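Local coordinates for dipeptide Epimerase (Enterococcus faecalis V583, PDB 3JZU), which belongs to the enolase superfamily, within its mandelate racemase/muconate lactonizing enzyme branch, and pairs an alpha+beta capping domain with a TIM-barrel domain that binds magnesium, at residues Phe19-Gly24 with Gly51-Gly56; Val218-Leu223 with Asp240-Asp245; Lys264-Gly269 with Gly291-Glu296; Ile299-Ala304 with Ala317-Thr322. All blocks are in the same frame, centred on the assembly; numbering follows the deposited sequence.

Interaction 1 (Phe19-Gly24 with Gly51-Gly56); sequences FTIALG and GIFITG. With TYR (tyrosine), chain J.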
loop_
_atom_site.group_PDB
_atom_site.type_symbol
_atom_site.label_atom_id
_atom_site.label_comp_id
_atom_site.label_asym_id
_atom_site.label_seq_id
_atom_site.Cartn_x
_atom_site.Cartn_y
_atom_site.Cartn_z
ATOM N N PHE A 19 -6.390 -11.878 -9.481
ATOM C CA PHE A 19 -4.977 -11.574 -9.357
ATOM C C PHE A 19 -4.308 -12.658 -8.546
ATOM O O PHE A 19 -4.727 -12.955 -7.431
ATOM C CB PHE A 19 -4.773 -10.225 -8.665
ATOM C CG PHE A 19 -3.714 -9.379 -9.303
ATOM C CD1 PHE A 19 -3.979 -8.687 -10.480
ATOM C CD2 PHE A 19 -2.443 -9.298 -8.746
ATOM C CE1 PHE A 19 -2.994 -7.925 -11.099
ATOM C CE2 PHE A 19 -1.448 -8.540 -9.354
ATOM C CZ PHE A 19 -1.725 -7.852 -10.534
ATOM N N THR A 20 -3.264 -13.251 -9.107
ATOM C CA THR A 20 -2.553 -14.304 -8.407
ATOM C C THR A 20 -1.179 -13.866 -7.913
ATOM O O THR A 20 -0.379 -13.316 -8.672
ATOM C CB THR A 20 -2.369 -15.552 -9.300
ATOM O OG1 THR A 20 -3.650 -16.105 -9.626
ATOM C CG2 THR A 20 -1.545 -16.609 -8.577
ATOM N N ILE A 21 -0.929 -14.099 -6.628
ATOM C CA ILE A 21 0.365 -13.809 -6.028
ATOM C C ILE A 21 0.763 -15.111 -5.342
ATOM O O ILE A 21 -0.014 -16.068 -5.339
ATOM C CB ILE A 21 0.314 -12.650 -4.999
ATOM C CG1 ILE A 21 -0.589 -13.004 -3.819
ATOM C CG2 ILE A 21 -0.179 -11.372 -5.687
ATOM C CD1 ILE A 21 -0.494 -12.009 -2.685
ATOM N N ALA A 22 1.957 -15.157 -4.765
ATOM C CA ALA A 22 2.429 -16.374 -4.115
ATOM C C ALA A 22 1.514 -16.859 -2.997
ATOM O O ALA A 22 1.395 -18.067 -2.776
ATOM C CB ALA A 22 3.848 -16.171 -3.578
ATOM N N LEU A 23 0.852 -15.919 -2.320
ATOM C CA LEU A 23 -0.044 -16.218 -1.191
ATOM C C LEU A 23 -1.444 -16.731 -1.542
ATOM O O LEU A 23 -2.120 -17.327 -0.700
ATOM C CB LEU A 23 -0.187 -14.970 -0.323
ATOM C CG LEU A 23 1.148 -14.395 0.171
ATOM C CD1 LEU A 23 0.912 -13.079 0.891
ATOM C CD2 LEU A 23 1.829 -15.402 1.078
ATOM N N GLY A 24 -1.887 -16.470 -2.769
ATOM C CA GLY A 24 -3.206 -16.908 -3.178
ATOM C C GLY A 24 -3.785 -15.995 -4.243
ATOM O O GLY A 24 -3.058 -15.294 -4.949
ATOM N N GLY A 51 -6.712 -7.428 3.723
ATOM C CA GLY A 51 -6.183 -8.503 2.901
ATOM C C GLY A 51 -5.994 -9.679 3.847
ATOM O O GLY A 51 -5.038 -9.703 4.626
ATOM N N ILE A 52 -6.905 -10.647 3.777
ATOM C CA ILE A 52 -6.878 -11.804 4.654
ATOM C C ILE A 52 -5.564 -12.583 4.653
ATOM O O ILE A 52 -5.086 -12.967 5.715
ATOM C CB ILE A 52 -8.077 -12.762 4.354
ATOM C CG1 ILE A 52 -8.207 -13.805 5.468
ATOM C CG2 ILE A 52 -7.906 -13.426 2.998
ATOM C CD1 ILE A 52 -9.502 -14.612 5.421
ATOM N N PHE A 53 -4.955 -12.809 3.492
ATOM C CA PHE A 53 -3.710 -13.557 3.524
ATOM C C PHE A 53 -2.497 -12.702 3.869
ATOM O O PHE A 53 -1.362 -13.140 3.738
ATOM C CB PHE A 53 -3.499 -14.380 2.233
ATOM C CG PHE A 53 -3.669 -13.613 0.953
ATOM C CD1 PHE A 53 -4.305 -14.211 -0.132
ATOM C CD2 PHE A 53 -3.143 -12.337 0.798
ATOM C CE1 PHE A 53 -4.411 -13.551 -1.357
ATOM C CE2 PHE A 53 -3.242 -11.663 -0.427
ATOM C CZ PHE A 53 -3.874 -12.272 -1.504
ATOM N N ILE A 54 -2.751 -11.482 4.343
ATOM C CA ILE A 54 -1.668 -10.596 4.757
ATOM C C ILE A 54 -1.780 -10.314 6.255
ATOM O O ILE A 54 -0.836 -10.542 7.011
ATOM C CB ILE A 54 -1.701 -9.250 4.007
ATOM C CG1 ILE A 54 -1.495 -9.484 2.509
ATOM C CG2 ILE A 54 -0.595 -8.341 4.531
ATOM C CD1 ILE A 54 -0.141 -10.100 2.172
ATOM N N THR A 55 -2.954 -9.851 6.679
ATOM C CA THR A 55 -3.206 -9.508 8.077
ATOM C C THR A 55 -4.263 -10.383 8.754
ATOM O O THR A 55 -4.451 -10.310 9.973
ATOM C CB THR A 55 -3.692 -8.066 8.179
ATOM O OG1 THR A 55 -4.989 -7.975 7.582
ATOM C CG2 THR A 55 -2.749 -7.130 7.444
ATOM N N GLY A 56 -4.968 -11.187 7.963
ATOM C CA GLY A 56 -5.997 -12.047 8.516
ATOM C C GLY A 56 -7.315 -11.336 8.745
ATOM O O GLY A 56 -8.310 -11.956 9.127
HETATM N N TYR J . -0.273 -5.765 -2.932
HETATM C CA TYR J . 0.362 -6.709 -2.009
HETATM C C TYR J . 1.892 -6.691 -2.057
HETATM O O TYR J . 2.463 -5.590 -2.206
HETATM C CB TYR J . -0.130 -8.130 -2.301
HETATM C CG TYR J . -1.631 -8.317 -2.195
HETATM C CD1 TYR J . -2.320 -9.067 -3.144
HETATM C CD2 TYR J . -2.356 -7.780 -1.129
HETATM C CE1 TYR J . -3.696 -9.280 -3.043
HETATM C CE2 TYR J . -3.737 -7.993 -1.014
HETATM C CZ TYR J . -4.398 -8.745 -1.977
HETATM O OH TYR J . -5.758 -8.979 -1.878
HETATM O OXT TYR J . 2.496 -7.783 -1.930
#
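Leu23 CB lies over one face of the Phe53 ring, toward its rim, where a beta-hairpin turn meets a short, weakly bonded helix of the N-terminal capping domain, the part of an enolase-superfamily enzyme that covers the mouth of its barrel. This is a CH-pi contact: Leu23 CB stands 4.1 Å from the centroid of the Phe53 ring, 17° off the ring normal. The phenylalanine reaches it from the short helix 52-55, with CG lodged between its backbone N and carbonyl carbon (chi1 50°), a setting that sends the ring out toward the hairpin turn 21-24. The side chains of Ile21 and Phe53 approach each other from opposite directions. Ile21 CD1 comes within 3.6 Å of Phe53 CE2, obliquely to the ring, and the same methyl lies 3.5 Å from CD1 of the bound tyrosine. Gly24 completes the hairpin side, where its backbone runs close to Phe53 CE1. The bound tyrosine, in turn, sits at the edge of the Phe53 ring, near its plane, with Phe53 CZ 3.4 Å from its CE1. No hydrogen bond joins the two segments; an aromatic ring and aliphatic branches form the join. Beyond the ring, Leu23 and Ile54 cross at about a right angle and press together closely, Leu23 CD1 lying 3.4 Å from Ile54 CD1.

Interaction 2 (Val218-Leu223 with Asp240-Asp245); sequences VKRRDL and DESCFD. With MG (magnesium ion), chain K; TYR (tyrosine), chain J.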
loop_
_atom_site.group_PDB
_atom_site.type_symbol
_atom_site.label_atom_id
_atom_site.label_comp_id
_atom_site.label_asym_id
_atom_site.label_seq_id
_atom_site.Cartn_x
_atom_site.Cartn_y
_atom_site.Cartn_z
ATOM N N VAL A 218 11.641 -13.744 1.386
ATOM C CA VAL A 218 11.435 -14.833 2.340
ATOM C C VAL A 218 10.248 -14.634 3.285
ATOM O O VAL A 218 9.620 -13.578 3.303
ATOM C CB VAL A 218 12.695 -15.052 3.208
ATOM C CG1 VAL A 218 13.878 -15.432 2.331
ATOM C CG2 VAL A 218 13.007 -13.798 4.001
ATOM N N LYS A 219 9.958 -15.671 4.063
ATOM C CA LYS A 219 8.866 -15.664 5.027
ATOM C C LYS A 219 8.931 -14.433 5.915
ATOM O O LYS A 219 10.016 -13.993 6.302
ATOM C CB LYS A 219 8.919 -16.928 5.893
ATOM C CG LYS A 219 8.699 -18.221 5.125
ATOM C CD LYS A 219 7.335 -18.238 4.445
ATOM C CE LYS A 219 7.205 -19.416 3.478
ATOM N NZ LYS A 219 5.993 -19.304 2.611
ATOM N N ARG A 220 7.761 -13.889 6.244
ATOM C CA ARG A 220 7.666 -12.693 7.070
ATOM C C ARG A 220 8.440 -12.741 8.388
ATOM O O ARG A 220 9.087 -11.765 8.768
ATOM C CB ARG A 220 6.192 -12.374 7.351
ATOM C CG ARG A 220 5.987 -11.310 8.409
ATOM C CD ARG A 220 4.510 -11.032 8.661
ATOM N NE ARG A 220 4.340 -9.978 9.655
ATOM C CZ ARG A 220 4.422 -10.163 10.968
ATOM N NH1 ARG A 220 4.662 -11.373 11.459
ATOM N NH2 ARG A 220 4.277 -9.131 11.793
ATOM N N ARG A 221 8.397 -13.872 9.077
ATOM C CA ARG A 221 9.076 -13.985 10.364
ATOM C C ARG A 221 10.564 -14.292 10.286
ATOM O O ARG A 221 11.275 -14.170 11.287
ATOM C CB ARG A 221 8.381 -15.052 11.211
ATOM C CG ARG A 221 6.879 -14.841 11.316
ATOM C CD ARG A 221 6.552 -13.625 12.163
ATOM N NE ARG A 221 6.313 -14.003 13.551
ATOM C CZ ARG A 221 5.291 -14.755 13.947
ATOM N NH1 ARG A 221 5.142 -15.057 15.229
ATOM N NH2 ARG A 221 4.413 -15.198 13.059
ATOM N N ASP A 222 11.035 -14.683 9.106
ATOM C CA ASP A 222 12.440 -15.025 8.925
ATOM C C ASP A 222 13.332 -13.797 8.711
ATOM O O ASP A 222 13.889 -13.601 7.628
ATOM C CB ASP A 222 12.589 -15.992 7.745
ATOM C CG ASP A 222 13.941 -16.678 7.728
ATOM O OD1 ASP A 222 14.712 -16.467 8.686
ATOM O OD2 ASP A 222 14.230 -17.424 6.765
ATOM N N LEU A 223 13.480 -12.984 9.753
ATOM C CA LEU A 223 14.294 -11.773 9.673
ATOM C C LEU A 223 15.785 -12.068 9.514
ATOM O O LEU A 223 16.518 -11.273 8.928
ATOM C CB LEU A 223 14.072 -10.907 10.910
ATOM C CG LEU A 223 12.629 -10.480 11.183
ATOM C CD1 LEU A 223 12.604 -9.569 12.401
ATOM C CD2 LEU A 223 12.050 -9.766 9.966
ATOM N N ASP A 240 8.164 -6.156 3.076
ATOM C CA ASP A 240 6.755 -5.814 2.987
ATOM C C ASP A 240 6.053 -6.479 4.153
ATOM O O ASP A 240 5.811 -5.837 5.171
ATOM C CB ASP A 240 6.144 -6.276 1.667
ATOM C CG ASP A 240 4.665 -5.951 1.568
ATOM O OD1 ASP A 240 4.143 -5.210 2.438
ATOM O OD2 ASP A 240 4.018 -6.438 0.614
ATOM N N GLU A 241 5.733 -7.764 4.024
ATOM C CA GLU A 241 5.056 -8.448 5.117
ATOM C C GLU A 241 5.870 -8.428 6.411
ATOM O O GLU A 241 5.298 -8.479 7.499
ATOM C CB GLU A 241 4.697 -9.893 4.735
ATOM C CG GLU A 241 3.651 -9.992 3.632
ATOM C CD GLU A 241 4.270 -10.158 2.259
ATOM O OE1 GLU A 241 5.241 -9.441 1.951
ATOM O OE2 GLU A 241 3.784 -11.012 1.490
ATOM N N SER A 242 7.194 -8.330 6.309
ATOM C CA SER A 242 8.029 -8.290 7.513
ATOM C C SER A 242 7.862 -6.981 8.283
ATOM O O SER A 242 8.288 -6.872 9.435
ATOM C CB SER A 242 9.519 -8.471 7.166
ATOM O OG SER A 242 9.820 -9.816 6.827
ATOM N N CYS A 243 7.250 -5.984 7.653
ATOM C CA CYS A 243 7.062 -4.699 8.318
ATOM C C CYS A 243 5.637 -4.142 8.281
ATOM O O CYS A 243 5.217 -3.537 7.293
ATOM C CB CYS A 243 8.015 -3.657 7.732
ATOM S SG CYS A 243 8.018 -2.088 8.651
ATOM N N PHE A 244 4.909 -4.339 9.376
ATOM C CA PHE A 244 3.541 -3.839 9.501
ATOM C C PHE A 244 3.501 -2.420 10.056
ATOM O O PHE A 244 2.866 -1.546 9.483
ATOM C CB PHE A 244 2.726 -4.725 10.438
ATOM C CG PHE A 244 2.185 -5.963 9.801
ATOM C CD1 PHE A 244 2.866 -6.592 8.763
ATOM C CD2 PHE A 244 1.007 -6.530 10.267
ATOM C CE1 PHE A 244 2.380 -7.766 8.201
ATOM C CE2 PHE A 244 0.518 -7.709 9.707
ATOM C CZ PHE A 244 1.207 -8.324 8.672
ATOM N N ASP A 245 4.177 -2.196 11.182
ATOM C CA ASP A 245 4.154 -0.882 11.807
ATOM C C ASP A 245 5.507 -0.286 12.170
ATOM O O ASP A 245 6.560 -0.808 11.806
ATOM C CB ASP A 245 3.277 -0.919 13.063
ATOM C CG ASP A 245 3.689 -2.018 14.032
ATOM O OD1 ASP A 245 4.862 -2.449 14.002
ATOM O OD2 ASP A 245 2.839 -2.448 14.836
HETATM MG MG MG K . 4.718 -6.774 -1.549
HETATM N N TYR J . -0.273 -5.765 -2.932
HETATM C CA TYR J . 0.362 -6.709 -2.009
HETATM C C TYR J . 1.892 -6.691 -2.057
HETATM O O TYR J . 2.463 -5.590 -2.206
HETATM C CB TYR J . -0.130 -8.130 -2.301
HETATM C CG TYR J . -1.631 -8.317 -2.195
HETATM C CD1 TYR J . -2.320 -9.067 -3.144
HETATM C CD2 TYR J . -2.356 -7.780 -1.129
HETATM C CE1 TYR J . -3.696 -9.280 -3.043
HETATM C CE2 TYR J . -3.737 -7.993 -1.014
HETATM C CZ TYR J . -4.398 -8.745 -1.977
HETATM O OH TYR J . -5.758 -8.979 -1.878
HETATM O OXT TYR J . 2.496 -7.783 -1.930
HETATM O O HOH W 1 5.669 -8.535 -0.605
#
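Arg220 runs along the backbone of Glu241 before its head reaches Phe244. Its CB packs on Glu241 CB at 3.9 Å. With CG anti to the backbone N (chi1 169°) and the chain extended as far as NE, CG and CD pass beside the Glu241 carbonyl, and NE comes 2.8 Å from Glu241 O. The guanidinium then crosses over one face of the Phe244 ring in a cation-pi contact, Arg220 CZ lying 4.4 Å from the ring centroid. The two planes are 67° apart, so the groups are steeply inclined rather than stacked flat. At the other end of the residue, Ser242 OG donates to Arg220 O over 2.8 Å, tilted 18° from the carbonyl plane, while Leu223 CD2 packs against the same serine. Just before Glu241, Asp240 OD2 binds magnesium at 2.3 Å; Asp189 and Glu215 supply the other protein ligands. The loops follow successive strands, 211-215 and 236-239, at the mouth of an enolase-type barrel, and the second carries a metal ligand.

Interaction 3 (Lys264-Gly269 with Gly291-Glu296); sequences KLMKCG and GCMAEE. With TYR (tyrosine), chain J; LEU (leucine), chain I.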
loop_
_atom_site.group_PDB
_atom_site.type_symbol
_atom_site.label_atom_id
_atom_site.label_comp_id
_atom_site.label_asym_id
_atom_site.label_seq_id
_atom_site.Cartn_x
_atom_site.Cartn_y
_atom_site.Cartn_z
ATOM N N LYS A 264 2.022 0.384 3.929
ATOM C CA LYS A 264 0.619 0.239 3.524
ATOM C C LYS A 264 -0.240 0.770 4.665
ATOM O O LYS A 264 -0.037 0.390 5.821
ATOM C CB LYS A 264 0.244 -1.222 3.261
ATOM C CG LYS A 264 0.804 -1.806 1.972
ATOM C CD LYS A 264 0.276 -3.207 1.744
ATOM C CE LYS A 264 0.976 -3.871 0.576
ATOM N NZ LYS A 264 2.443 -3.913 0.816
ATOM N N LEU A 265 -1.186 1.649 4.351
ATOM C CA LEU A 265 -2.059 2.178 5.393
ATOM C C LEU A 265 -2.862 1.052 6.024
ATOM O O LEU A 265 -3.190 1.112 7.207
ATOM C CB LEU A 265 -3.016 3.239 4.835
ATOM C CG LEU A 265 -2.346 4.446 4.173
ATOM C CD1 LEU A 265 -3.388 5.459 3.767
ATOM C CD2 LEU A 265 -1.345 5.056 5.133
ATOM N N MET A 266 -3.180 0.022 5.239
ATOM C CA MET A 266 -3.955 -1.102 5.757
ATOM C C MET A 266 -3.121 -2.063 6.610
ATOM O O MET A 266 -3.655 -3.010 7.197
ATOM C CB MET A 266 -4.637 -1.865 4.616
ATOM C CG MET A 266 -5.611 -1.018 3.808
ATOM S SD MET A 266 -6.801 -0.192 4.886
ATOM C CE MET A 266 -6.771 1.452 4.212
ATOM N N LYS A 267 -1.811 -1.838 6.667
ATOM C CA LYS A 267 -0.958 -2.682 7.507
ATOM C C LYS A 267 -0.674 -1.996 8.835
ATOM O O LYS A 267 -0.618 -2.647 9.874
ATOM C CB LYS A 267 0.401 -2.975 6.853
ATOM C CG LYS A 267 0.464 -4.152 5.909
ATOM C CD LYS A 267 1.920 -4.464 5.540
ATOM C CE LYS A 267 2.633 -3.241 4.966
ATOM N NZ LYS A 267 4.059 -3.545 4.617
ATOM N N CYS A 268 -0.488 -0.681 8.793
ATOM C CA CYS A 268 -0.135 0.053 9.999
ATOM C C CYS A 268 -1.277 0.740 10.751
ATOM O O CYS A 268 -1.102 1.168 11.890
ATOM C CB CYS A 268 0.956 1.079 9.664
ATOM S SG CYS A 268 0.473 2.310 8.426
ATOM N N GLY A 269 -2.442 0.840 10.128
ATOM C CA GLY A 269 -3.549 1.488 10.802
ATOM C C GLY A 269 -3.766 2.946 10.430
ATOM O O GLY A 269 -4.282 3.716 11.238
ATOM N N GLY A 291 2.516 1.333 -0.704
ATOM C CA GLY A 291 1.865 0.234 -1.395
ATOM C C GLY A 291 0.380 0.151 -1.100
ATOM O O GLY A 291 -0.197 1.090 -0.558
ATOM N N CYS A 292 -0.243 -0.973 -1.447
ATOM C CA CYS A 292 -1.678 -1.129 -1.213
ATOM C C CYS A 292 -2.159 -2.569 -1.286
ATOM O O CYS A 292 -1.470 -3.462 -1.803
ATOM C CB CYS A 292 -2.466 -0.314 -2.241
ATOM S SG CYS A 292 -2.256 -0.903 -3.946
ATOM N N MET A 293 -3.361 -2.778 -0.762
ATOM C CA MET A 293 -4.014 -4.076 -0.792
ATOM C C MET A 293 -4.878 -4.038 -2.053
ATOM O O MET A 293 -5.285 -2.962 -2.478
ATOM C CB MET A 293 -4.916 -4.244 0.432
ATOM C CG MET A 293 -4.175 -4.163 1.755
ATOM S SD MET A 293 -2.903 -5.433 1.865
ATOM C CE MET A 293 -2.494 -5.339 3.634
ATOM N N ALA A 294 -5.155 -5.196 -2.652
ATOM C CA ALA A 294 -5.991 -5.227 -3.850
ATOM C C ALA A 294 -7.439 -4.882 -3.478
ATOM O O ALA A 294 -8.212 -4.411 -4.313
ATOM C CB ALA A 294 -5.932 -6.611 -4.499
ATOM N N GLU A 295 -7.781 -5.089 -2.210
ATOM C CA GLU A 295 -9.135 -4.831 -1.707
ATOM C C GLU A 295 -9.494 -3.353 -1.474
ATOM O O GLU A 295 -10.619 -3.031 -1.091
ATOM C CB GLU A 295 -9.356 -5.614 -0.404
ATOM C CG GLU A 295 -9.316 -7.131 -0.567
ATOM C CD GLU A 295 -7.922 -7.718 -0.473
ATOM O OE1 GLU A 295 -6.926 -6.974 -0.631
ATOM O OE2 GLU A 295 -7.823 -8.942 -0.242
ATOM N N GLU A 296 -8.554 -2.452 -1.702
ATOM C CA GLU A 296 -8.835 -1.037 -1.489
ATOM C C GLU A 296 -9.364 -0.368 -2.736
ATOM O O GLU A 296 -9.122 -0.833 -3.843
ATOM C CB GLU A 296 -7.573 -0.303 -1.049
ATOM C CG GLU A 296 -6.938 -0.844 0.195
ATOM C CD GLU A 296 -5.681 -0.068 0.529
ATOM O OE1 GLU A 296 -5.805 1.152 0.795
ATOM O OE2 GLU A 296 -4.584 -0.672 0.498
HETATM N N TYR J . -0.273 -5.765 -2.932
HETATM C CA TYR J . 0.362 -6.709 -2.009
HETATM C C TYR J . 1.892 -6.691 -2.057
HETATM O O TYR J . 2.463 -5.590 -2.206
HETATM C CB TYR J . -0.130 -8.130 -2.301
HETATM C CG TYR J . -1.631 -8.317 -2.195
HETATM C CD1 TYR J . -2.320 -9.067 -3.144
HETATM C CD2 TYR J . -2.356 -7.780 -1.129
HETATM C CE1 TYR J . -3.696 -9.280 -3.043
HETATM C CE2 TYR J . -3.737 -7.993 -1.014
HETATM C CZ TYR J . -4.398 -8.745 -1.977
HETATM O OH TYR J . -5.758 -8.979 -1.878
HETATM O OXT TYR J . 2.496 -7.783 -1.930
HETATM N N LEU I . 0.247 -3.765 -5.887
HETATM C CA LEU I . -0.652 -4.609 -5.043
HETATM C C LEU I . 0.141 -5.600 -4.188
HETATM O O LEU I . 1.104 -6.205 -4.666
HETATM C CB LEU I . -1.617 -5.407 -5.932
HETATM C CG LEU I . -2.551 -4.661 -6.887
HETATM C CD1 LEU I . -3.432 -5.654 -7.627
HETATM C CD2 LEU I . -3.407 -3.682 -6.103
HETATM O O HOH W 2 -1.515 2.174 1.629
HETATM O O HOH W 3 -2.711 -0.013 2.276
#
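Van der Waals packing carries much of this contact between the short helix 265-268, after strand 260-263, and the loop after strand 287-290. Met266 CB meets Met293 CG at 3.7 Å, and Met266 CG lies against the Glu296 carboxylate, 3.4 Å from its CD. Bent at chi2 (-59°), Met293 carries its sulfur to Lys264, the two side chains crossing at about a right angle with SD 3.9 Å from Lys264 CD. Two waters make the polar links between the segments: one accepts from Leu265 N and donates to Gly291 O, another accepts from Met266 N and donates to Glu296 OE2. That carboxylate oxygen is also gripped by Met293 N, 2.7 Å away and nearly straight at 177°, which ties the turn 293-296 together. Ligand bonds form the third group. Cys292 O takes a hydrogen bond from N of the bound tyrosine at 2.8 Å, whereas the bond from Lys264 NZ to its O is weak. Lys264 NZ also bonds to Asn262 and makes a salt bridge to Asp240, a magnesium ligand, so the packed side chain links the metal shell to the bound tyrosine.

Interaction 4 (Ile299-Ala304 with Ala317-Thr322); sequences IGITAA and ADLDAT. With LEU (leucine), chain I.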
loop_
_atom_site.group_PDB
_atom_site.type_symbol
_atom_site.label_atom_id
_atom_site.label_comp_id
_atom_site.label_asym_id
_atom_site.label_seq_id
_atom_site.Cartn_x
_atom_site.Cartn_y
_atom_site.Cartn_z
ATOM N N ILE A 299 -10.820 5.618 -2.097
ATOM C CA ILE A 299 -10.585 6.231 -0.798
ATOM C C ILE A 299 -9.201 5.872 -0.253
ATOM O O ILE A 299 -8.377 6.760 -0.001
ATOM C CB ILE A 299 -11.698 5.825 0.199
ATOM C CG1 ILE A 299 -13.057 6.286 -0.352
ATOM C CG2 ILE A 299 -11.443 6.453 1.567
ATOM C CD1 ILE A 299 -14.245 5.882 0.479
ATOM N N GLY A 300 -8.936 4.577 -0.097
ATOM C CA GLY A 300 -7.640 4.151 0.415
ATOM C C GLY A 300 -6.464 4.574 -0.450
ATOM O O GLY A 300 -5.435 5.033 0.057
ATOM N N ILE A 301 -6.622 4.435 -1.761
ATOM C CA ILE A 301 -5.570 4.792 -2.705
ATOM C C ILE A 301 -5.265 6.288 -2.708
ATOM O O ILE A 301 -4.094 6.690 -2.686
ATOM C CB ILE A 301 -5.945 4.332 -4.126
ATOM C CG1 ILE A 301 -6.044 2.803 -4.160
ATOM C CG2 ILE A 301 -4.914 4.803 -5.129
ATOM C CD1 ILE A 301 -4.715 2.086 -3.863
ATOM N N THR A 302 -6.316 7.108 -2.736
ATOM C CA THR A 302 -6.150 8.553 -2.738
ATOM C C THR A 302 -5.429 8.986 -1.455
ATOM O O THR A 302 -4.529 9.818 -1.502
ATOM C CB THR A 302 -7.515 9.283 -2.836
ATOM O OG1 THR A 302 -8.194 8.895 -4.045
ATOM C CG2 THR A 302 -7.304 10.794 -2.844
ATOM N N ALA A 303 -5.814 8.408 -0.318
ATOM C CA ALA A 303 -5.178 8.753 0.955
ATOM C C ALA A 303 -3.681 8.432 0.919
ATOM O O ALA A 303 -2.856 9.252 1.326
ATOM C CB ALA A 303 -5.845 8.005 2.101
ATOM N N ALA A 304 -3.346 7.237 0.432
ATOM C CA ALA A 304 -1.953 6.795 0.327
ATOM C C ALA A 304 -1.144 7.687 -0.603
ATOM O O ALA A 304 0.025 8.004 -0.321
ATOM C CB ALA A 304 -1.894 5.351 -0.162
ATOM N N ALA A 317 6.232 4.227 -5.501
ATOM C CA ALA A 317 4.805 4.013 -5.312
ATOM C C ALA A 317 4.282 2.809 -6.076
ATOM O O ALA A 317 4.666 2.553 -7.217
ATOM C CB ALA A 317 4.026 5.258 -5.719
ATOM N N ASP A 318 3.391 2.074 -5.419
ATOM C CA ASP A 318 2.742 0.904 -5.986
ATOM C C ASP A 318 1.282 1.042 -5.547
ATOM O O ASP A 318 0.831 0.361 -4.623
ATOM C CB ASP A 318 3.375 -0.378 -5.420
ATOM C CG ASP A 318 2.653 -1.647 -5.872
ATOM O OD1 ASP A 318 2.374 -1.775 -7.076
ATOM O OD2 ASP A 318 2.378 -2.526 -5.022
ATOM N N LEU A 319 0.571 1.965 -6.196
ATOM C CA LEU A 319 -0.836 2.244 -5.901
ATOM C C LEU A 319 -1.640 1.973 -7.169
ATOM O O LEU A 319 -2.027 2.898 -7.890
ATOM C CB LEU A 319 -0.986 3.708 -5.482
ATOM C CG LEU A 319 -0.092 4.097 -4.303
ATOM C CD1 LEU A 319 -0.204 5.591 -3.996
ATOM C CD2 LEU A 319 -0.500 3.257 -3.101
ATOM N N ASP A 320 -1.896 0.691 -7.405
ATOM C CA ASP A 320 -2.596 0.238 -8.594
ATOM C C ASP A 320 -3.895 -0.520 -8.314
ATOM O O ASP A 320 -4.438 -1.164 -9.202
ATOM C CB ASP A 320 -1.638 -0.637 -9.428
ATOM C CG ASP A 320 -1.023 -1.785 -8.623
ATOM O OD1 ASP A 320 -1.154 -1.794 -7.380
ATOM O OD2 ASP A 320 -0.391 -2.682 -9.236
ATOM N N ALA A 321 -4.412 -0.434 -7.096
ATOM C CA ALA A 321 -5.644 -1.148 -6.791
ATOM C C ALA A 321 -6.849 -0.679 -7.619
ATOM O O ALA A 321 -7.682 -1.503 -8.004
ATOM C CB ALA A 321 -5.964 -1.046 -5.301
ATOM N N THR A 322 -6.948 0.621 -7.900
ATOM C CA THR A 322 -8.096 1.123 -8.658
ATOM C C THR A 322 -8.115 0.673 -10.105
ATOM O O THR A 322 -9.190 0.605 -10.717
ATOM C CB THR A 322 -8.191 2.677 -8.663
ATOM O OG1 THR A 322 -7.052 3.230 -9.334
ATOM C CG2 THR A 322 -8.270 3.219 -7.247
HETATM N N LEU I . 0.247 -3.765 -5.887
HETATM C CA LEU I . -0.652 -4.609 -5.043
HETATM C C LEU I . 0.141 -5.600 -4.188
HETATM O O LEU I . 1.104 -6.205 -4.666
HETATM C CB LEU I . -1.617 -5.407 -5.932
HETATM C CG LEU I . -2.551 -4.661 -6.887
HETATM C CD1 LEU I . -3.432 -5.654 -7.627
HETATM C CD2 LEU I . -3.407 -3.682 -6.103
#
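Ile301 spreads its branches over three residues of the loop 317-322. Its CD1 meets Ala321 CB at 3.7 Å, its CG1 rests 3.8 Å from Thr322 CG2, and its CG2 faces Leu319 CB. The CG2 branch stands opposite the backbone N while CG1 lies beside it (chi1 -64°), which divides the methyl groups between Leu319 on one branch and the 321-322 corner on the other. Ile301 and Leu319 slide past each other in opposite directions. One helical turn later Ala304 CB reaches Leu319 CD2 at 3.9 Å. The contact between the segments is wholly aliphatic, yet the same loop turns two carboxylates to the bound leucine: its N donates to Asp318 OD2 at 2.6 Å and to Asp320 OD1 at 2.8 Å. Asp318 also forms a salt bridge with Lys159. Helix 298-310 thus packs against the loop that leaves strand 314-317, while Ile290 of the neighbouring strand 287-290 touches both Ala304 and Leu319.

Overall arrangement
The four contacts show how a binding site draws on both domains of an enolase-type fold. Interaction 1 is a surface contact of the capping domain, made of aromatic and aliphatic groups; the others belong to the barrel. Interaction 2 is partly buried, combining a hydrogen bond, a cation-pi contact and aliphatic packing. Interactions 3 and 4 are buried, their centres about 8 Å apart, and meet around strand 287-290 and the start of helix 298-310, loop 291-296 packing on 317-322; interaction 4 is aliphatic, interaction 3 water-bridged. Salt bridges from Asp240 to Lys264 and Lys267 join interactions 2 and 3, and Ile54 on Met293 brings the capping domain onto the barrel. Interactions 1, 2 and 3 touch the bound tyrosine.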